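Local coordinates for protein glutamate--tRNA ligase (Elizabethkingia anophelis, PDB 6B1Z) that probably attaches glutamate to tRNA in an ATP-dependent reaction, as a class I glutamyl-tRNA synthetase, at residues G408-E420 against M493-A506. Numbering follows the deposited sequence.
Sequences GKFFFHAPESFDE and MIGKEETISRINKA
Arg502 reaches from helix 487-507 to the carbonyl of Phe410 and grips that single oxygen end-on with two nitrogens, NH1 to O at 2.8 Å and NH2 to O at 3.0 Å. NH1 lies on a lone pair in the carbonyl plane, whereas NH2 is tilted 33° from it. The side chain runs extended from CG to NE (chi2 -175°), which carries the guanidinium across to the loop. One turn back, Glu498 OE2 accepts from Arg502 NE at 2.9 Å through its anti lone pair, a nearly straight hydrogen bond within a salt bridge, which holds the guanidinium in its rotation; Leu478 O accepts a further bond from NH1. Ala414 CA lies over one guanidinium face and Ile494 CD1 over the opposite one, both toward the rim, while Pro415 crosses Arg502 at about a right angle, Pro415 CD to Arg502 CD 3.7 Å. Apolar contacts lie to either side along the helix. Phe411 CE1 packs on Met493 CG at 3.6 Å, the two side chains lying side by side, and Phe418 sets CZ against Ala506 CB at 3.7 Å. A buried arginine thus ties the irregular connection between helices 401-406 and 420-425 to the C-terminal helix, a loop-to-helix contact within the all-helical anticodon-binding domain of this bacterial glutamyl-tRNA synthetase.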
ATOM      1  N   GLY A 408     -13.597  16.913  19.328  1.00 18.85           N
ATOM      2  CA  GLY A 408     -13.931  17.056  20.735  1.00 20.27           C
ATOM      3  C   GLY A 408     -13.221  18.223  21.390  1.00 20.84           C
ATOM      4  O   GLY A 408     -12.828  18.148  22.564  1.00 20.53           O
ATOM      5  N   LYS A 409     -13.073  19.327  20.653  1.00 20.32           N
ATOM      6  CA  LYS A 409     -12.300  20.438  21.191  1.00 22.66           C
ATOM      7  C   LYS A 409     -12.980  21.075  22.394  1.00 25.23           C
ATOM      8  O   LYS A 409     -12.290  21.666  23.233  1.00 24.09           O
ATOM      9  CB  LYS A 409     -12.036  21.474  20.096  1.00 23.77           C
ATOM     10  CG  LYS A 409     -11.012  21.006  19.055  1.00 23.20           C
ATOM     11  CD  LYS A 409     -10.728  22.080  18.023  1.00 33.17           C
ATOM     12  CE  LYS A 409      -9.782  21.568  16.949  1.00 37.74           C
ATOM     13  NZ  LYS A 409      -9.517  22.596  15.907  1.00 51.63           N
ATOM     14  N   PHE A 410     -14.302  20.922  22.522  1.00 20.56           N
ATOM     15  CA  PHE A 410     -15.046  21.438  23.671  1.00 21.22           C
ATOM     16  C   PHE A 410     -14.663  20.773  24.984  1.00 25.26           C
ATOM     17  O   PHE A 410     -15.027  21.294  26.041  1.00 26.01           O
ATOM     18  CB  PHE A 410     -16.547  21.267  23.437  1.00 25.61           C
ATOM     19  CG  PHE A 410     -16.903  19.940  22.829  1.00 22.25           C
ATOM     20  CD1 PHE A 410     -17.134  19.829  21.469  1.00 22.61           C
ATOM     21  CD2 PHE A 410     -16.966  18.797  23.614  1.00 27.03           C
ATOM     22  CE1 PHE A 410     -17.434  18.595  20.892  1.00 27.16           C
ATOM     23  CE2 PHE A 410     -17.268  17.559  23.053  1.00 25.31           C
ATOM     24  CZ  PHE A 410     -17.502  17.462  21.691  1.00 25.54           C
ATOM     25  N   PHE A 411     -13.949  19.645  24.961  1.00 20.58           N
ATOM     26  CA  PHE A 411     -13.460  19.089  26.218  1.00 21.01           C
ATOM     27  C   PHE A 411     -12.339  19.927  26.800  1.00 26.64           C
ATOM     28  O   PHE A 411     -12.088  19.862  28.010  1.00 27.10           O
ATOM     29  CB  PHE A 411     -12.960  17.650  26.031  1.00 21.14           C
ATOM     30  CG  PHE A 411     -14.053  16.638  25.831  1.00 22.68           C
ATOM     31  CD1 PHE A 411     -14.964  16.358  26.842  1.00 30.66           C
ATOM     32  CD2 PHE A 411     -14.143  15.929  24.645  1.00 23.57           C
ATOM     33  CE1 PHE A 411     -15.957  15.403  26.662  1.00 29.67           C
ATOM     34  CE2 PHE A 411     -15.141  14.980  24.456  1.00 28.01           C
ATOM     35  CZ  PHE A 411     -16.046  14.720  25.467  1.00 30.68           C
ATOM     36  N   PHE A 412     -11.663  20.710  25.965  1.00 24.69           N
ATOM     37  CA  PHE A 412     -10.444  21.406  26.342  1.00 26.46           C
ATOM     38  C   PHE A 412     -10.520  22.917  26.183  1.00 34.63           C
ATOM     39  O   PHE A 412      -9.683  23.619  26.763  1.00 36.57           O
ATOM     40  CB  PHE A 412      -9.269  20.871  25.507  1.00 24.92           C
ATOM     41  CG  PHE A 412      -9.262  19.375  25.368  1.00 29.38           C
ATOM     42  CD1 PHE A 412      -8.795  18.572  26.400  1.00 37.10           C
ATOM     43  CD2 PHE A 412      -9.738  18.770  24.215  1.00 32.29           C
ATOM     44  CE1 PHE A 412      -8.793  17.196  26.278  1.00 28.70           C
ATOM     45  CE2 PHE A 412      -9.740  17.393  24.088  1.00 30.05           C
ATOM     46  CZ  PHE A 412      -9.267  16.608  25.120  1.00 28.73           C
ATOM     47  N   HIS A 413     -11.493  23.434  25.432  1.00 28.85           N
ATOM     48  CA  HIS A 413     -11.594  24.860  25.129  1.00 33.04           C
ATOM     49  C   HIS A 413     -13.042  25.306  25.257  1.00 38.45           C
ATOM     50  O   HIS A 413     -13.944  24.635  24.747  1.00 31.37           O
ATOM     51  CB  HIS A 413     -11.092  25.165  23.711  1.00 36.31           C
ATOM     52  CG  HIS A 413      -9.768  24.548  23.386  1.00 42.19           C
ATOM     53  ND1 HIS A 413      -8.582  25.001  23.925  1.00 50.30           N
ATOM     54  CD2 HIS A 413      -9.440  23.521  22.566  1.00 41.10           C
ATOM     55  CE1 HIS A 413      -7.582  24.278  23.454  1.00 40.21           C
ATOM     56  NE2 HIS A 413      -8.075  23.371  22.628  1.00 48.48           N
ATOM     57  N   ALA A 414     -13.263  26.453  25.915  1.00 30.31           N
ATOM     58  CA  ALA A 414     -14.609  26.993  26.012  1.00 35.79           C
ATOM     59  C   ALA A 414     -15.034  27.623  24.687  1.00 33.04           C
ATOM     60  O   ALA A 414     -14.197  28.121  23.928  1.00 37.34           O
ATOM     61  CB  ALA A 414     -14.685  28.038  27.122  1.00 35.83           C
ATOM     62  N   PRO A 415     -16.332  27.617  24.380  1.00 37.04           N
ATOM     63  CA  PRO A 415     -16.796  28.305  23.172  1.00 46.04           C
ATOM     64  C   PRO A 415     -16.639  29.812  23.312  1.00 42.70           C
ATOM     65  O   PRO A 415     -16.898  30.389  24.372  1.00 47.45           O
ATOM     66  CB  PRO A 415     -18.276  27.906  23.071  1.00 46.52           C
ATOM     67  CG  PRO A 415     -18.473  26.801  24.077  1.00 50.26           C
ATOM     68  CD  PRO A 415     -17.444  27.014  25.134  1.00 41.22           C
ATOM     69  N   GLU A 416     -16.206  30.447  22.224  1.00 51.86           N
ATOM     70  CA  GLU A 416     -16.076  31.899  22.191  1.00 62.87           C
ATOM     71  C   GLU A 416     -17.303  32.572  21.585  1.00 74.34           C
ATOM     72  O   GLU A 416     -17.692  33.660  22.025  1.00 76.99           O
ATOM     73  CB  GLU A 416     -14.814  32.289  21.418  1.00 62.04           C
ATOM     74  CG  GLU A 416     -13.533  31.845  22.104  1.00 66.36           C
ATOM     75  CD  GLU A 416     -12.316  31.952  21.210  1.00 76.01           C
ATOM     76  OE1 GLU A 416     -12.456  32.425  20.062  1.00 80.66           O
ATOM     77  OE2 GLU A 416     -11.219  31.557  21.657  1.00 79.75           O
ATOM     78  N   SER A 417     -17.922  31.941  20.594  1.00 77.58           N
ATOM     79  CA  SER A 417     -19.167  32.397  19.988  1.00 73.41           C
ATOM     80  C   SER A 417     -20.225  31.303  20.112  1.00 69.32           C
ATOM     81  O   SER A 417     -20.005  30.259  20.731  1.00 68.38           O
ATOM     82  CB  SER A 417     -18.953  32.780  18.522  1.00 67.06           C
ATOM     83  OG  SER A 417     -18.395  31.701  17.793  1.00 63.83           O
ATOM     84  N   PHE A 418     -21.387  31.553  19.514  1.00 63.58           N
ATOM     85  CA  PHE A 418     -22.469  30.581  19.500  1.00 57.27           C
ATOM     86  C   PHE A 418     -23.143  30.605  18.139  1.00 66.19           C
ATOM     87  O   PHE A 418     -23.499  31.676  17.641  1.00 76.49           O
ATOM     88  CB  PHE A 418     -23.495  30.866  20.604  1.00 52.90           C
ATOM     89  CG  PHE A 418     -22.916  30.877  21.990  1.00 55.98           C
ATOM     90  CD1 PHE A 418     -22.704  29.693  22.678  1.00 49.87           C
ATOM     91  CD2 PHE A 418     -22.594  32.073  22.613  1.00 56.35           C
ATOM     92  CE1 PHE A 418     -22.177  29.699  23.961  1.00 46.45           C
ATOM     93  CE2 PHE A 418     -22.070  32.088  23.893  1.00 53.01           C
ATOM     94  CZ  PHE A 418     -21.859  30.898  24.568  1.00 54.57           C
ATOM     95  N   ASP A 419     -23.299  29.423  17.541  1.00 63.26           N
ATOM     96  CA  ASP A 419     -23.997  29.289  16.268  1.00 65.66           C
ATOM     97  C   ASP A 419     -25.375  29.935  16.338  1.00 67.36           C
ATOM     98  O   ASP A 419     -26.156  29.664  17.254  1.00 63.35           O
ATOM     99  CB  ASP A 419     -24.121  27.807  15.909  1.00 70.75           C
ATOM    100  CG  ASP A 419     -24.880  27.578  14.619  1.00 72.83           C
ATOM    101  OD1 ASP A 419     -24.242  27.570  13.545  1.00 72.28           O
ATOM    102  OD2 ASP A 419     -26.117  27.410  14.682  1.00 73.06           O
ATOM    103  N   GLU A 420     -25.668  30.800  15.362  1.00 72.67           N
ATOM    104  CA  GLU A 420     -26.921  31.551  15.386  1.00 74.76           C
ATOM    105  C   GLU A 420     -28.123  30.632  15.204  1.00 68.65           C
ATOM    106  O   GLU A 420     -29.112  30.740  15.939  1.00 73.80           O
ATOM    107  CB  GLU A 420     -26.903  32.637  14.308  1.00 73.63           C
ATOM    108  N   MET A 493     -16.732  15.826  32.398  1.00 44.73           N
ATOM    109  CA  MET A 493     -15.372  15.896  31.869  1.00 39.45           C
ATOM    110  C   MET A 493     -14.748  17.264  32.122  1.00 44.33           C
ATOM    111  O   MET A 493     -13.592  17.356  32.551  1.00 47.31           O
ATOM    112  CB  MET A 493     -15.365  15.563  30.376  1.00 39.71           C
ATOM    113  CG  MET A 493     -15.648  14.097  30.030  1.00 45.85           C
ATOM    114  SD  MET A 493     -14.495  12.920  30.783  1.00 58.59           S
ATOM    115  CE  MET A 493     -15.444  12.404  32.214  1.00 55.58           C
ATOM    116  N   ILE A 494     -15.494  18.342  31.865  1.00 38.31           N
ATOM    117  CA  ILE A 494     -14.920  19.674  32.040  1.00 41.01           C
ATOM    118  C   ILE A 494     -15.005  20.158  33.484  1.00 37.72           C
ATOM    119  O   ILE A 494     -14.308  21.113  33.850  1.00 41.61           O
ATOM    120  CB  ILE A 494     -15.579  20.702  31.103  1.00 36.79           C
ATOM    121  CG1 ILE A 494     -17.052  20.905  31.464  1.00 38.38           C
ATOM    122  CG2 ILE A 494     -15.417  20.278  29.650  1.00 37.05           C
ATOM    123  CD1 ILE A 494     -17.746  21.969  30.636  1.00 38.03           C
ATOM    124  N   GLY A 495     -15.837  19.531  34.316  1.00 44.36           N
ATOM    125  CA  GLY A 495     -15.885  19.839  35.730  1.00 47.50           C
ATOM    126  C   GLY A 495     -16.890  20.926  36.080  1.00 52.25           C
ATOM    127  O   GLY A 495     -17.386  21.669  35.229  1.00 43.37           O
ATOM    128  N   LYS A 496     -17.175  21.022  37.385  1.00 48.00           N
ATOM    129  CA  LYS A 496     -18.205  21.937  37.871  1.00 47.93           C
ATOM    130  C   LYS A 496     -17.857  23.387  37.557  1.00 54.97           C
ATOM    131  O   LYS A 496     -18.692  24.135  37.032  1.00 48.40           O
ATOM    132  CB  LYS A 496     -18.408  21.749  39.378  1.00 50.90           C
ATOM    133  N   GLU A 497     -16.628  23.802  37.877  1.00 55.42           N
ATOM    134  CA  GLU A 497     -16.242  25.205  37.719  1.00 59.95           C
ATOM    135  C   GLU A 497     -16.337  25.651  36.263  1.00 52.74           C
ATOM    136  O   GLU A 497     -16.891  26.715  35.963  1.00 48.24           O
ATOM    137  CB  GLU A 497     -14.828  25.420  38.262  1.00 63.61           C
ATOM    138  CG  GLU A 497     -14.324  26.855  38.160  1.00 69.93           C
ATOM    139  CD  GLU A 497     -13.020  27.072  38.914  1.00 72.24           C
ATOM    140  OE1 GLU A 497     -12.828  26.432  39.969  1.00 75.27           O
ATOM    141  OE2 GLU A 497     -12.184  27.875  38.448  1.00 73.24           O
ATOM    142  N   GLU A 498     -15.805  24.844  35.342  1.00 45.26           N
ATOM    143  CA  GLU A 498     -15.843  25.212  33.930  1.00 42.54           C
ATOM    144  C   GLU A 498     -17.260  25.130  33.368  1.00 47.18           C
ATOM    145  O   GLU A 498     -17.652  25.962  32.541  1.00 41.22           O
ATOM    146  CB  GLU A 498     -14.892  24.320  33.131  1.00 38.85           C
ATOM    147  CG  GLU A 498     -14.841  24.622  31.633  1.00 37.56           C
ATOM    148  CD  GLU A 498     -14.271  26.001  31.333  1.00 42.25           C
ATOM    149  OE1 GLU A 498     -13.496  26.523  32.162  1.00 43.35           O
ATOM    150  OE2 GLU A 498     -14.606  26.568  30.269  1.00 37.01           O
ATOM    151  N   THR A 499     -18.041  24.135  33.800  1.00 42.02           N
ATOM    152  CA  THR A 499     -19.438  24.047  33.381  1.00 44.95           C
ATOM    153  C   THR A 499     -20.197  25.321  33.730  1.00 46.89           C
ATOM    154  O   THR A 499     -20.865  25.915  32.875  1.00 44.44           O
ATOM    155  CB  THR A 499     -20.113  22.837  34.030  1.00 48.49           C
ATOM    156  OG1 THR A 499     -19.544  21.632  33.509  1.00 42.52           O
ATOM    157  CG2 THR A 499     -21.615  22.840  33.757  1.00 44.11           C
ATOM    158  N   ILE A 500     -20.099  25.757  34.988  1.00 48.38           N
ATOM    159  CA  ILE A 500     -20.799  26.962  35.420  1.00 54.77           C
ATOM    160  C   ILE A 500     -20.255  28.187  34.693  1.00 49.33           C
ATOM    161  O   ILE A 500     -21.019  29.065  34.281  1.00 50.23           O
ATOM    162  CB  ILE A 500     -20.704  27.108  36.949  1.00 60.61           C
ATOM    163  CG1 ILE A 500     -21.306  25.875  37.632  1.00 53.21           C
ATOM    164  CG2 ILE A 500     -21.411  28.374  37.416  1.00 60.95           C
ATOM    165  CD1 ILE A 500     -21.088  25.834  39.132  1.00 55.82           C
ATOM    166  N   SER A 501     -18.935  28.250  34.499  1.00 48.00           N
ATOM    167  CA  SER A 501     -18.341  29.356  33.753  1.00 53.74           C
ATOM    168  C   SER A 501     -18.934  29.466  32.350  1.00 54.58           C
ATOM    169  O   SER A 501     -19.319  30.558  31.912  1.00 46.98           O
ATOM    170  CB  SER A 501     -16.823  29.180  33.681  1.00 54.01           C
ATOM    171  OG  SER A 501     -16.231  30.215  32.916  1.00 52.44           O
ATOM    172  N   ARG A 502     -19.019  28.344  31.628  1.00 43.28           N
ATOM    173  CA  ARG A 502     -19.573  28.387  30.277  1.00 41.61           C
ATOM    174  C   ARG A 502     -21.050  28.757  30.292  1.00 44.80           C
ATOM    175  O   ARG A 502     -21.528  29.453  29.389  1.00 45.02           O
ATOM    176  CB  ARG A 502     -19.367  27.048  29.575  1.00 40.77           C
ATOM    177  CG  ARG A 502     -17.914  26.728  29.315  1.00 36.91           C
ATOM    178  CD  ARG A 502     -17.766  25.456  28.503  1.00 34.26           C
ATOM    179  NE  ARG A 502     -16.379  25.014  28.513  1.00 32.73           N
ATOM    180  CZ  ARG A 502     -15.909  24.000  27.795  1.00 30.32           C
ATOM    181  NH1 ARG A 502     -16.720  23.318  26.996  1.00 29.17           N
ATOM    182  NH2 ARG A 502     -14.623  23.673  27.881  1.00 35.16           N
ATOM    183  N   ILE A 503     -21.792  28.286  31.297  1.00 45.10           N
ATOM    184  CA  ILE A 503     -23.211  28.621  31.389  1.00 46.98           C
ATOM    185  C   ILE A 503     -23.379  30.121  31.596  1.00 50.98           C
ATOM    186  O   ILE A 503     -24.167  30.777  30.906  1.00 54.14           O
ATOM    187  CB  ILE A 503     -23.884  27.821  32.519  1.00 49.13           C
ATOM    188  CG1 ILE A 503     -23.975  26.337  32.165  1.00 48.71           C
ATOM    189  CG2 ILE A 503     -25.269  28.386  32.829  1.00 54.88           C
ATOM    190  CD1 ILE A 503     -24.386  25.476  33.342  1.00 48.30           C
ATOM    191  N   ASN A 504     -22.625  30.685  32.544  1.00 53.73           N
ATOM    192  CA  ASN A 504     -22.714  32.120  32.811  1.00 54.94           C
ATOM    193  C   ASN A 504     -22.265  32.932  31.603  1.00 60.41           C
ATOM    194  O   ASN A 504     -22.823  33.998  31.321  1.00 56.88           O
ATOM    195  CB  ASN A 504     -21.880  32.481  34.041  1.00 54.83           C
ATOM    196  CG  ASN A 504     -22.491  31.966  35.333  1.00 60.93           C
ATOM    197  OD1 ASN A 504     -23.713  31.944  35.491  1.00 60.58           O
ATOM    198  ND2 ASN A 504     -21.642  31.547  36.263  1.00 60.87           N
ATOM    199  N   LYS A 505     -21.259  32.439  30.877  1.00 54.10           N
ATOM    200  CA  LYS A 505     -20.831  33.107  29.654  1.00 50.78           C
ATOM    201  C   LYS A 505     -21.946  33.107  28.615  1.00 59.89           C
ATOM    202  O   LYS A 505     -22.169  34.112  27.929  1.00 62.59           O
ATOM    203  CB  LYS A 505     -19.569  32.431  29.115  1.00 60.64           C
ATOM    204  CG  LYS A 505     -19.370  32.520  27.609  1.00 70.68           C
ATOM    205  CD  LYS A 505     -18.806  33.863  27.178  1.00 77.18           C
ATOM    206  CE  LYS A 505     -18.461  33.845  25.695  1.00 77.84           C
ATOM    207  NZ  LYS A 505     -17.886  35.136  25.233  1.00 80.03           N
ATOM    208  N   ALA A 506     -22.675  31.992  28.500  1.00 55.25           N
ATOM    209  CA  ALA A 506     -23.783  31.930  27.553  1.00 52.28           C
ATOM    210  C   ALA A 506     -24.953  32.792  28.014  1.00 54.70           C
ATOM    211  O   ALA A 506     -25.640  33.403  27.187  1.00 57.14           O
ATOM    212  CB  ALA A 506     -24.225  30.480  27.354  1.00 50.70           C
TER